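Local coordinates for A207R protein, arginine decarboxylase (Paramecium bursaria Chlorella virus 1, PDB 2NV9) that probably decarboxylates arginine with the help of pyridoxal 5'-phosphate, using a TIM-barrel domain of the eukaryotic-like ornithine decarboxylase type, at residues L37-T42 with Y233-I238; G180-E185 with H218-E223; A186-I191 with K239-E244. The protein carries 1 engineered substitution. One frame throughout, in Å; residues are numbered along the deposited sequence.

Interaction 1 of 3, residues L37-T42 with Y233-I238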
loop_
_atom_site.group_PDB
_atom_site.type_symbol
_atom_site.label_atom_id
_atom_site.label_comp_id
_atom_site.label_asym_id
_atom_site.label_seq_id
_atom_site.Cartn_x
_atom_site.Cartn_y
_atom_site.Cartn_z
ATOM N N LEU B 37 6.020 9.735 32.524
ATOM C CA LEU B 37 6.146 10.881 31.628
ATOM C C LEU B 37 4.918 11.795 31.613
ATOM O O LEU B 37 5.054 13.008 31.578
ATOM C CB LEU B 37 6.498 10.431 30.205
ATOM C CG LEU B 37 7.980 10.179 29.926
ATOM C CD1 LEU B 37 8.658 9.296 30.948
ATOM C CD2 LEU B 37 8.123 9.591 28.511
ATOM N N PHE B 38 3.735 11.192 31.639
ATOM C CA PHE B 38 2.490 11.920 31.474
ATOM C C PHE B 38 1.513 11.535 32.575
ATOM O O PHE B 38 0.505 10.868 32.289
ATOM C CB PHE B 38 1.886 11.601 30.086
ATOM C CG PHE B 38 2.712 12.096 28.917
ATOM C CD1 PHE B 38 3.384 11.199 28.082
ATOM C CD2 PHE B 38 2.789 13.447 28.637
ATOM C CE1 PHE B 38 4.117 11.643 26.990
ATOM C CE2 PHE B 38 3.541 13.900 27.556
ATOM C CZ PHE B 38 4.185 12.999 26.721
ATOM N N PRO B 39 1.804 11.908 33.845
ATOM C CA PRO B 39 0.907 11.376 34.883
ATOM C C PRO B 39 -0.534 11.893 34.825
ATOM O O PRO B 39 -1.383 11.274 35.428
ATOM C CB PRO B 39 1.586 11.792 36.198
ATOM C CG PRO B 39 2.376 13.036 35.822
ATOM C CD PRO B 39 2.880 12.743 34.426
ATOM N N ARG B 40 -0.823 12.976 34.102
ATOM C CA ARG B 40 -2.232 13.410 33.970
ATOM C C ARG B 40 -2.972 12.953 32.710
ATOM O O ARG B 40 -4.171 13.233 32.561
ATOM C CB ARG B 40 -2.379 14.928 34.071
ATOM C CG ARG B 40 -2.097 15.525 35.438
ATOM C CD ARG B 40 -2.438 17.050 35.470
ATOM N NE ARG B 40 -3.855 17.344 35.187
ATOM C CZ ARG B 40 -4.343 18.546 34.857
ATOM N NH1 ARG B 40 -3.543 19.609 34.762
ATOM N NH2 ARG B 40 -5.647 18.698 34.630
ATOM N N VAL B 41 -2.277 12.234 31.826
ATOM C CA VAL B 41 -2.775 12.054 30.492
ATOM C C VAL B 41 -3.140 10.590 30.277
ATOM O O VAL B 41 -2.296 9.701 30.372
ATOM C CB VAL B 41 -1.761 12.505 29.379
ATOM C CG1 VAL B 41 -2.374 12.331 27.958
ATOM C CG2 VAL B 41 -1.261 13.959 29.573
ATOM N N THR B 42 -4.404 10.362 29.970
ATOM C CA THR B 42 -4.840 8.990 29.703
ATOM C C THR B 42 -4.654 8.644 28.234
ATOM O O THR B 42 -5.242 9.278 27.377
ATOM C CB THR B 42 -6.304 8.768 30.088
ATOM O OG1 THR B 42 -6.466 9.013 31.489
ATOM C CG2 THR B 42 -6.709 7.364 29.713
ATOM N N TYR B 233 7.888 19.566 27.925
ATOM C CA TYR B 233 7.241 20.779 27.378
ATOM C C TYR B 233 5.717 20.649 27.185
ATOM O O TYR B 233 4.982 21.629 27.342
ATOM C CB TYR B 233 7.920 21.229 26.075
ATOM C CG TYR B 233 7.910 22.742 25.831
ATOM C CD1 TYR B 233 8.254 23.650 26.836
ATOM C CD2 TYR B 233 7.571 23.254 24.586
ATOM C CE1 TYR B 233 8.259 25.058 26.598
ATOM C CE2 TYR B 233 7.577 24.640 24.329
ATOM C CZ TYR B 233 7.898 25.528 25.317
ATOM O OH TYR B 233 7.892 26.898 25.020
ATOM N N ILE B 234 5.262 19.446 26.813
ATOM C CA ILE B 234 3.832 19.156 26.783
ATOM C C ILE B 234 3.228 19.381 28.187
ATOM O O ILE B 234 2.173 19.992 28.318
ATOM C CB ILE B 234 3.497 17.717 26.265
ATOM C CG1 ILE B 234 3.769 17.615 24.753
ATOM C CG2 ILE B 234 2.018 17.342 26.630
ATOM C CD1 ILE B 234 3.715 16.200 24.146
ATOM N N ASN B 235 3.917 18.885 29.211
ATOM C CA ASN B 235 3.479 19.098 30.602
ATOM C C ASN B 235 3.546 20.576 31.003
ATOM O O ASN B 235 2.675 21.056 31.720
ATOM C CB ASN B 235 4.248 18.191 31.576
ATOM C CG ASN B 235 3.814 16.720 31.481
ATOM O OD1 ASN B 235 2.663 16.427 31.146
ATOM N ND2 ASN B 235 4.739 15.801 31.756
ATOM N N ASP B 236 4.576 21.285 30.537
ATOM C CA ASP B 236 4.672 22.748 30.727
ATOM C C ASP B 236 3.469 23.476 30.093
ATOM O O ASP B 236 2.847 24.291 30.735
ATOM C CB ASP B 236 5.996 23.282 30.172
ATOM C CG ASP B 236 7.193 22.906 31.032
ATOM O OD1 ASP B 236 7.021 22.437 32.195
ATOM O OD2 ASP B 236 8.323 23.105 30.552
ATOM N N ALA B 237 3.084 23.094 28.872
ATOM C CA ALA B 237 1.892 23.651 28.222
ATOM C C ALA B 237 0.587 23.341 29.008
ATOM O O ALA B 237 -0.286 24.184 29.134
ATOM C CB ALA B 237 1.771 23.102 26.809
ATOM N N ILE B 238 0.471 22.111 29.489
ATOM C CA ILE B 238 -0.692 21.673 30.286
ATOM C C ILE B 238 -0.817 22.469 31.578
ATOM O O ILE B 238 -1.921 22.864 31.974
ATOM C CB ILE B 238 -0.637 20.141 30.573
ATOM C CG1 ILE B 238 -1.013 19.351 29.328
ATOM C CG2 ILE B 238 -1.577 19.740 31.738
ATOM C CD1 ILE B 238 -0.754 17.861 29.487
HETATM O O HOH W 1 0.856 14.860 32.731
#

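Interaction 2 of 3, residues G180-E185 with H218-E223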
loop_
_atom_site.group_PDB
_atom_site.type_symbol
_atom_site.label_atom_id
_atom_site.label_comp_id
_atom_site.label_asym_id
_atom_site.label_seq_id
_atom_site.Cartn_x
_atom_site.Cartn_y
_atom_site.Cartn_z
ATOM N N GLY B 180 4.696 11.310 13.667
ATOM C CA GLY B 180 6.177 11.299 13.698
ATOM C C GLY B 180 6.725 12.707 13.905
ATOM O O GLY B 180 7.444 13.245 13.051
ATOM N N SER B 181 6.400 13.280 15.059
ATOM C CA SER B 181 6.772 14.613 15.459
ATOM C C SER B 181 7.866 14.617 16.529
ATOM O O SER B 181 7.813 13.836 17.480
ATOM C CB SER B 181 5.547 15.376 16.014
ATOM O OG SER B 181 5.974 16.641 16.514
ATOM N N ARG B 182 8.860 15.497 16.339
ATOM C CA ARG B 182 9.960 15.730 17.319
ATOM C C ARG B 182 10.124 17.232 17.553
ATOM O O ARG B 182 11.254 17.773 17.762
ATOM C CB ARG B 182 11.282 15.086 16.839
ATOM C CG ARG B 182 11.163 13.558 16.584
ATOM C CD ARG B 182 12.529 12.905 16.422
ATOM N NE ARG B 182 12.496 11.475 16.691
ATOM C CZ ARG B 182 12.428 10.536 15.745
ATOM N NH1 ARG B 182 12.348 10.879 14.451
ATOM N NH2 ARG B 182 12.405 9.250 16.095
ATOM N N ASN B 183 8.978 17.916 17.533
ATOM C CA ASN B 183 8.909 19.376 17.714
ATOM C C ASN B 183 8.074 19.732 18.963
ATOM O O ASN B 183 6.845 19.837 18.880
ATOM C CB ASN B 183 8.291 19.978 16.449
ATOM C CG ASN B 183 8.197 21.519 16.459
ATOM O OD1 ASN B 183 7.816 22.087 15.454
ATOM N ND2 ASN B 183 8.545 22.170 17.544
ATOM N N PRO B 184 8.744 19.939 20.122
ATOM C CA PRO B 184 8.018 20.198 21.355
ATOM C C PRO B 184 7.241 21.505 21.251
ATOM O O PRO B 184 6.180 21.632 21.811
ATOM C CB PRO B 184 9.125 20.283 22.414
ATOM C CG PRO B 184 10.377 20.641 21.667
ATOM C CD PRO B 184 10.223 19.996 20.314
ATOM N N GLU B 185 7.772 22.473 20.500
ATOM C CA GLU B 185 7.082 23.757 20.369
ATOM C C GLU B 185 5.712 23.657 19.670
ATOM O O GLU B 185 4.790 24.400 20.019
ATOM C CB GLU B 185 7.981 24.820 19.686
ATOM C CG GLU B 185 7.487 26.231 19.965
ATOM C CD GLU B 185 7.869 26.753 21.351
ATOM O OE1 GLU B 185 9.083 26.657 21.759
ATOM O OE2 GLU B 185 7.003 27.375 22.039
ATOM N N HIS B 218 7.320 9.927 19.429
ATOM C CA HIS B 218 8.143 8.745 19.425
ATOM C C HIS B 218 8.542 8.406 20.849
ATOM O O HIS B 218 8.690 9.293 21.725
ATOM C CB HIS B 218 9.430 9.004 18.630
ATOM C CG HIS B 218 9.247 8.962 17.147
ATOM N ND1 HIS B 218 8.975 10.085 16.397
ATOM C CD2 HIS B 218 9.349 7.934 16.271
ATOM C CE1 HIS B 218 8.913 9.748 15.122
ATOM N NE2 HIS B 218 9.125 8.446 15.021
ATOM N N ALA B 219 8.761 7.121 21.060
ATOM C CA ALA B 219 9.431 6.679 22.259
ATOM C C ALA B 219 10.917 6.634 21.931
ATOM O O ALA B 219 11.448 5.575 21.661
ATOM C CB ALA B 219 8.898 5.314 22.715
ATOM N N ASP B 220 11.578 7.797 21.977
ATOM C CA ASP B 220 12.996 7.908 21.634
ATOM C C ASP B 220 13.832 7.546 22.844
ATOM O O ASP B 220 13.737 8.187 23.893
ATOM C CB ASP B 220 13.351 9.323 21.122
ATOM C CG ASP B 220 12.807 9.590 19.729
ATOM O OD1 ASP B 220 12.813 8.660 18.898
ATOM O OD2 ASP B 220 12.379 10.720 19.462
ATOM N N ILE B 221 14.645 6.514 22.670
ATOM C CA ILE B 221 15.462 5.950 23.724
ATOM C C ILE B 221 16.959 6.136 23.425
ATOM O O ILE B 221 17.427 5.815 22.322
ATOM C CB ILE B 221 15.144 4.461 23.899
ATOM C CG1 ILE B 221 13.633 4.270 24.158
ATOM C CG2 ILE B 221 16.018 3.861 25.001
ATOM C CD1 ILE B 221 13.067 2.877 23.781
ATOM N N ASP B 222 17.689 6.675 24.395
ATOM C CA ASP B 222 19.150 6.685 24.332
ATOM C C ASP B 222 19.720 6.096 25.612
ATOM O O ASP B 222 19.416 6.549 26.705
ATOM C CB ASP B 222 19.714 8.100 24.084
ATOM C CG ASP B 222 21.125 8.087 23.489
ATOM O OD1 ASP B 222 21.415 7.243 22.613
ATOM O OD2 ASP B 222 21.953 8.960 23.870
ATOM N N GLU B 223 20.552 5.068 25.466
ATOM C CA GLU B 223 21.227 4.432 26.623
ATOM C C GLU B 223 20.237 3.871 27.667
ATOM O O GLU B 223 20.460 3.945 28.903
ATOM C CB GLU B 223 22.225 5.396 27.245
ATOM C CG GLU B 223 23.370 5.768 26.311
ATOM C CD GLU B 223 24.444 6.527 27.028
ATOM O OE1 GLU B 223 24.098 7.363 27.911
ATOM O OE2 GLU B 223 25.642 6.284 26.741
HETATM O O HOH W 2 8.667 12.583 19.697
#

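Interaction 3 of 3, residues A186-I191 with K239-E244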
loop_
_atom_site.group_PDB
_atom_site.type_symbol
_atom_site.label_atom_id
_atom_site.label_comp_id
_atom_site.label_asym_id
_atom_site.label_seq_id
_atom_site.Cartn_x
_atom_site.Cartn_y
_atom_site.Cartn_z
ATOM N N ALA B 186 5.589 22.757 18.679
ATOM C CA ALA B 186 4.299 22.546 18.009
ATOM C C ALA B 186 3.193 22.171 19.028
ATOM O O ALA B 186 2.080 22.649 18.931
ATOM C CB ALA B 186 4.392 21.474 16.920
ATOM N N TYR B 187 3.534 21.351 20.008
ATOM C CA TYR B 187 2.559 20.915 21.031
ATOM C C TYR B 187 2.154 22.056 21.962
ATOM O O TYR B 187 0.986 22.205 22.297
ATOM C CB TYR B 187 3.097 19.727 21.821
ATOM C CG TYR B 187 3.076 18.431 21.024
ATOM C CD1 TYR B 187 1.986 17.525 21.137
ATOM C CD2 TYR B 187 4.122 18.114 20.146
ATOM C CE1 TYR B 187 1.965 16.337 20.417
ATOM C CE2 TYR B 187 4.110 16.927 19.409
ATOM C CZ TYR B 187 3.025 16.043 19.555
ATOM O OH TYR B 187 3.032 14.899 18.805
ATOM N N TYR B 188 3.130 22.887 22.327
ATOM C CA TYR B 188 2.878 23.983 23.240
ATOM C C TYR B 188 1.887 24.930 22.572
ATOM O O TYR B 188 0.880 25.282 23.166
ATOM C CB TYR B 188 4.192 24.684 23.616
ATOM C CG TYR B 188 4.004 25.769 24.644
ATOM C CD1 TYR B 188 4.260 25.524 25.988
ATOM C CD2 TYR B 188 3.546 27.029 24.271
ATOM C CE1 TYR B 188 4.078 26.507 26.937
ATOM C CE2 TYR B 188 3.343 28.026 25.221
ATOM C CZ TYR B 188 3.612 27.755 26.545
ATOM O OH TYR B 188 3.430 28.739 27.465
ATOM N N ARG B 189 2.183 25.317 21.324
ATOM C CA ARG B 189 1.284 26.169 20.520
ATOM C C ARG B 189 -0.114 25.557 20.319
ATOM O O ARG B 189 -1.097 26.263 20.316
ATOM C CB ARG B 189 1.890 26.549 19.152
ATOM C CG ARG B 189 3.158 27.400 19.276
ATOM C CD ARG B 189 3.646 27.981 17.973
ATOM N NE ARG B 189 4.891 28.700 18.200
ATOM C CZ ARG B 189 5.377 29.637 17.383
ATOM N NH1 ARG B 189 4.731 29.916 16.241
ATOM N NH2 ARG B 189 6.519 30.256 17.675
ATOM N N ALA B 190 -0.176 24.251 20.105
ATOM C CA ALA B 190 -1.437 23.571 19.869
ATOM C C ALA B 190 -2.289 23.563 21.135
ATOM O O ALA B 190 -3.477 23.764 21.062
ATOM C CB ALA B 190 -1.196 22.141 19.369
ATOM N N ILE B 191 -1.643 23.382 22.282
ATOM C CA ILE B 191 -2.359 23.361 23.571
ATOM C C ILE B 191 -2.874 24.772 23.913
ATOM O O ILE B 191 -3.971 24.931 24.409
ATOM C CB ILE B 191 -1.529 22.672 24.703
ATOM C CG1 ILE B 191 -1.336 21.170 24.362
ATOM C CG2 ILE B 191 -2.205 22.856 26.072
ATOM C CD1 ILE B 191 -0.114 20.525 24.984
ATOM N N LYS B 239 0.323 22.711 32.223
ATOM C CA LYS B 239 0.383 23.520 33.424
ATOM C C LYS B 239 0.005 24.999 33.142
ATOM O O LYS B 239 -0.720 25.606 33.916
ATOM C CB LYS B 239 1.788 23.430 34.023
ATOM C CG LYS B 239 1.814 23.485 35.511
ATOM C CD LYS B 239 3.276 23.568 36.010
ATOM C CE LYS B 239 3.725 25.018 36.284
ATOM N NZ LYS B 239 3.221 25.566 37.622
ATOM N N ASP B 240 0.462 25.527 32.002
ATOM C CA ASP B 240 0.137 26.891 31.554
ATOM C C ASP B 240 -1.325 27.108 31.184
ATOM O O ASP B 240 -1.882 28.163 31.491
ATOM C CB ASP B 240 1.001 27.277 30.342
ATOM C CG ASP B 240 2.233 28.098 30.729
ATOM O OD1 ASP B 240 2.232 28.713 31.799
ATOM O OD2 ASP B 240 3.193 28.159 29.929
ATOM N N PHE B 241 -1.922 26.117 30.503
ATOM C CA PHE B 241 -3.201 26.311 29.839
ATOM C C PHE B 241 -4.364 25.482 30.399
ATOM O O PHE B 241 -5.497 25.931 30.338
ATOM C CB PHE B 241 -3.051 26.176 28.312
ATOM C CG PHE B 241 -2.010 27.135 27.722
ATOM C CD1 PHE B 241 -2.229 28.514 27.745
ATOM C CD2 PHE B 241 -0.821 26.664 27.225
ATOM C CE1 PHE B 241 -1.277 29.398 27.243
ATOM C CE2 PHE B 241 0.125 27.534 26.720
ATOM C CZ PHE B 241 -0.113 28.907 26.733
ATOM N N PHE B 242 -4.076 24.307 30.967
ATOM C CA PHE B 242 -5.109 23.440 31.562
ATOM C C PHE B 242 -4.722 22.909 32.962
ATOM O O PHE B 242 -4.706 21.686 33.168
ATOM C CB PHE B 242 -5.381 22.250 30.615
ATOM C CG PHE B 242 -6.046 22.632 29.313
ATOM C CD1 PHE B 242 -7.444 22.574 29.176
ATOM C CD2 PHE B 242 -5.276 23.031 28.216
ATOM C CE1 PHE B 242 -8.052 22.925 27.953
ATOM C CE2 PHE B 242 -5.855 23.389 27.015
ATOM C CZ PHE B 242 -7.229 23.353 26.865
ATOM N N PRO B 243 -4.368 23.804 33.909
ATOM C CA PRO B 243 -3.969 23.368 35.260
ATOM C C PRO B 243 -5.118 22.812 36.095
ATOM O O PRO B 243 -4.888 22.063 37.038
ATOM C CB PRO B 243 -3.412 24.668 35.902
ATOM C CG PRO B 243 -4.172 25.737 35.253
ATOM C CD PRO B 243 -4.286 25.279 33.791
ATOM N N GLU B 244 -6.345 23.184 35.753
ATOM C CA GLU B 244 -7.546 22.753 36.502
ATOM C C GLU B 244 -7.661 21.227 36.569
ATOM O O GLU B 244 -7.592 20.553 35.543
ATOM C CB GLU B 244 -8.808 23.312 35.825
ATOM C CG GLU B 244 -8.820 24.842 35.705
ATOM C CD GLU B 244 -8.114 25.391 34.465
ATOM O OE1 GLU B 244 -7.675 24.612 33.595
ATOM O OE2 GLU B 244 -7.978 26.652 34.380
#

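Interaction 1 of 3, residues L37-T42 with Y233-I238
The ring of Phe38 and the side-chain amide of Asn235 meet with their planes 71° apart, and the amide oxygen approaches the ring obliquely rather than squarely over a face or at an edge. Ile234 comes at the same ring just as obliquely: its CG2 lies 3.9 Å from Phe38 CE2, while its CD1 reaches the CE2–CZ side. At the edge of the amide the contact is polar. Asn235 ND2 donates to Leu37 O over 2.8 Å, with the acceptor practically in the amide plane and the donor almost straight out beyond the carbonyl. On the other arm of the amide, a water 2.9 Å from Asn235 OD1 donates to that oxygen and accepts from the backbone N of Arg40. One asparagine therefore grips the bend twice, directly at Leu37 and through water at Arg40, around the type I turn from Phe38 to Val41. This turn links helix 24-37 to strand 41-46.

Farther along helix 229-241, Ile238 takes over with two separate branches. With CG1 beside the backbone N (chi1 -75°), Ile238 CG2 is anti to that nitrogen and lies 3.6 Å from Arg40 NH1, the two side chains running alongside in opposite senses. Its CD1 meets Val41 CG2 at 3.9 Å. A kink about CG–CD (chi3 61°) brings the Arg40 guanidinium to Ile238, and NH1 finds its strong partner beyond the contact, at Phe242 O.

Chemically, then, an apolar seam of Phe38, Val41, Ile234 and Ile238 runs beside polar links made largely to backbone atoms. The two links to the asparagine should limit rotation of its amide and fix the turn entering strand 41-46 against the helix that leads to the neighbouring barrel strand, 248-251.

Interaction 2 of 3, residues G180-E185 with H218-E223
Arg182 starts with CG beside its backbone N (chi1 -57°) and runs extended from CG to NE. A final turn about CD–NE (chi4 99°) then swings the guanidinium out of the line of the chain, laying it flat over His218 with one edge presented to Asp220. His218 and Asp220 also carry CG beside their own backbone nitrogens, and both leave the main chain on the side facing 180-185.

The stack is close and nearly parallel: the guanidinium and imidazole planes differ by 12°, and their centres are 3.6 Å apart. Arg182 NH2 sits over the middle of the imidazole, 3.3 Å from His218 CD2, and His218 ND1 in turn lies over the centre of the guanidinium. At the edge of the same guanidinium Asp220 is gripped in a bidentate, side-on salt bridge. Arg182 NE donates to Asp220 OD2 and Arg182 NH2 to Asp220 OD1, each over 2.9 Å and both nearly straight, with the two oxygens close to the guanidinium plane. OD1 is met through its syn lone pair, OD2 on the syn side but somewhat out of the carboxylate plane. Tyr229 OH is a second partner of OD2. With its edge clamped and one face covered, the guanidinium has little freedom to rotate.

Closer to the cofactor, His218 CE1 rests 3.5 Å from Gly180 CA, and a water joins the backbones, giving a hydrogen bond to Ser181 O at 2.7 Å and accepting one from His218 N.

Gly180 is a pyridoxal 5'-phosphate-binding residue and touches the bound cofactor, while the side chain of His218 also lies against Arg255, another binding residue. The arrangement thus ties together two loops that follow strands 170-174 and 210-212, at the cofactor-binding mouth of a TIM barrel.

Interaction 3 of 3, residues A186-I191 with K239-E244
Tyr188 and Phe241 form an offset edge-to-face pair, with the phenylalanine presenting its edge to one face of the tyrosine. The planes stand at 73° and the centroids are 5.3 Å apart. Phe241 CE2 makes the closest approach, 3.5 Å from Tyr188 CZ, so the edge lies over the phenol end of the ring and not over its middle.

Tyr188 reaches this position because its CG is anti to the backbone N (chi1 -176°), which carries the ring from helix 184-204 across to helix 229-241. At its tip the hydroxyl donates a short hydrogen bond, 2.5 Å from Tyr188 OH to Asp240 OD2. The oxygen is approached from above the carboxylate plane, and it lies near the plane of the tyrosine ring, so Tyr188 is held at its edge by Asp240 and covered on one face by Phe241. Tyr233 stacks on the same ring.

One helical turn on, Ile191 uses CG2 for both phenylalanines: it lies 4.1 Å from Phe241 CB and 3.7 Å from Phe242 CD2. The Phe242 ring turns its edge to the backbone, with CE2 3.6 Å from Ile191 O, and makes a cation-pi contact with Lys195.

These are two consecutive helices of the outer layer of a TIM barrel, those following strands 170-174 and 210-212, packed where helix 229-241 ends.

How the interactions relate
Along the chain the segments come in the order 37-42, 180-185, 186-191, 218-223, 233-238, 239-244, so interaction 2 is nested within interaction 1 while interaction 3 crosses both. Interactions 1 and 3 share helix 229-241, their centres about 9 Å apart, and Ala237 packing on Tyr188 joins them. Helix 184-204 serves interactions 2 and 3, whose centres are about 18 Å apart. Interactions 1 and 2, with centres about 15 Å apart, meet where Tyr233 OH probably hydrogen-bonds to Glu185 OE2. All lie in the pyridoxal-binding barrel: the pair of adjacent helices connects the cofactor end at interaction 2 with the outer packing of helix 229-241 on the turn that enters strand 41-46.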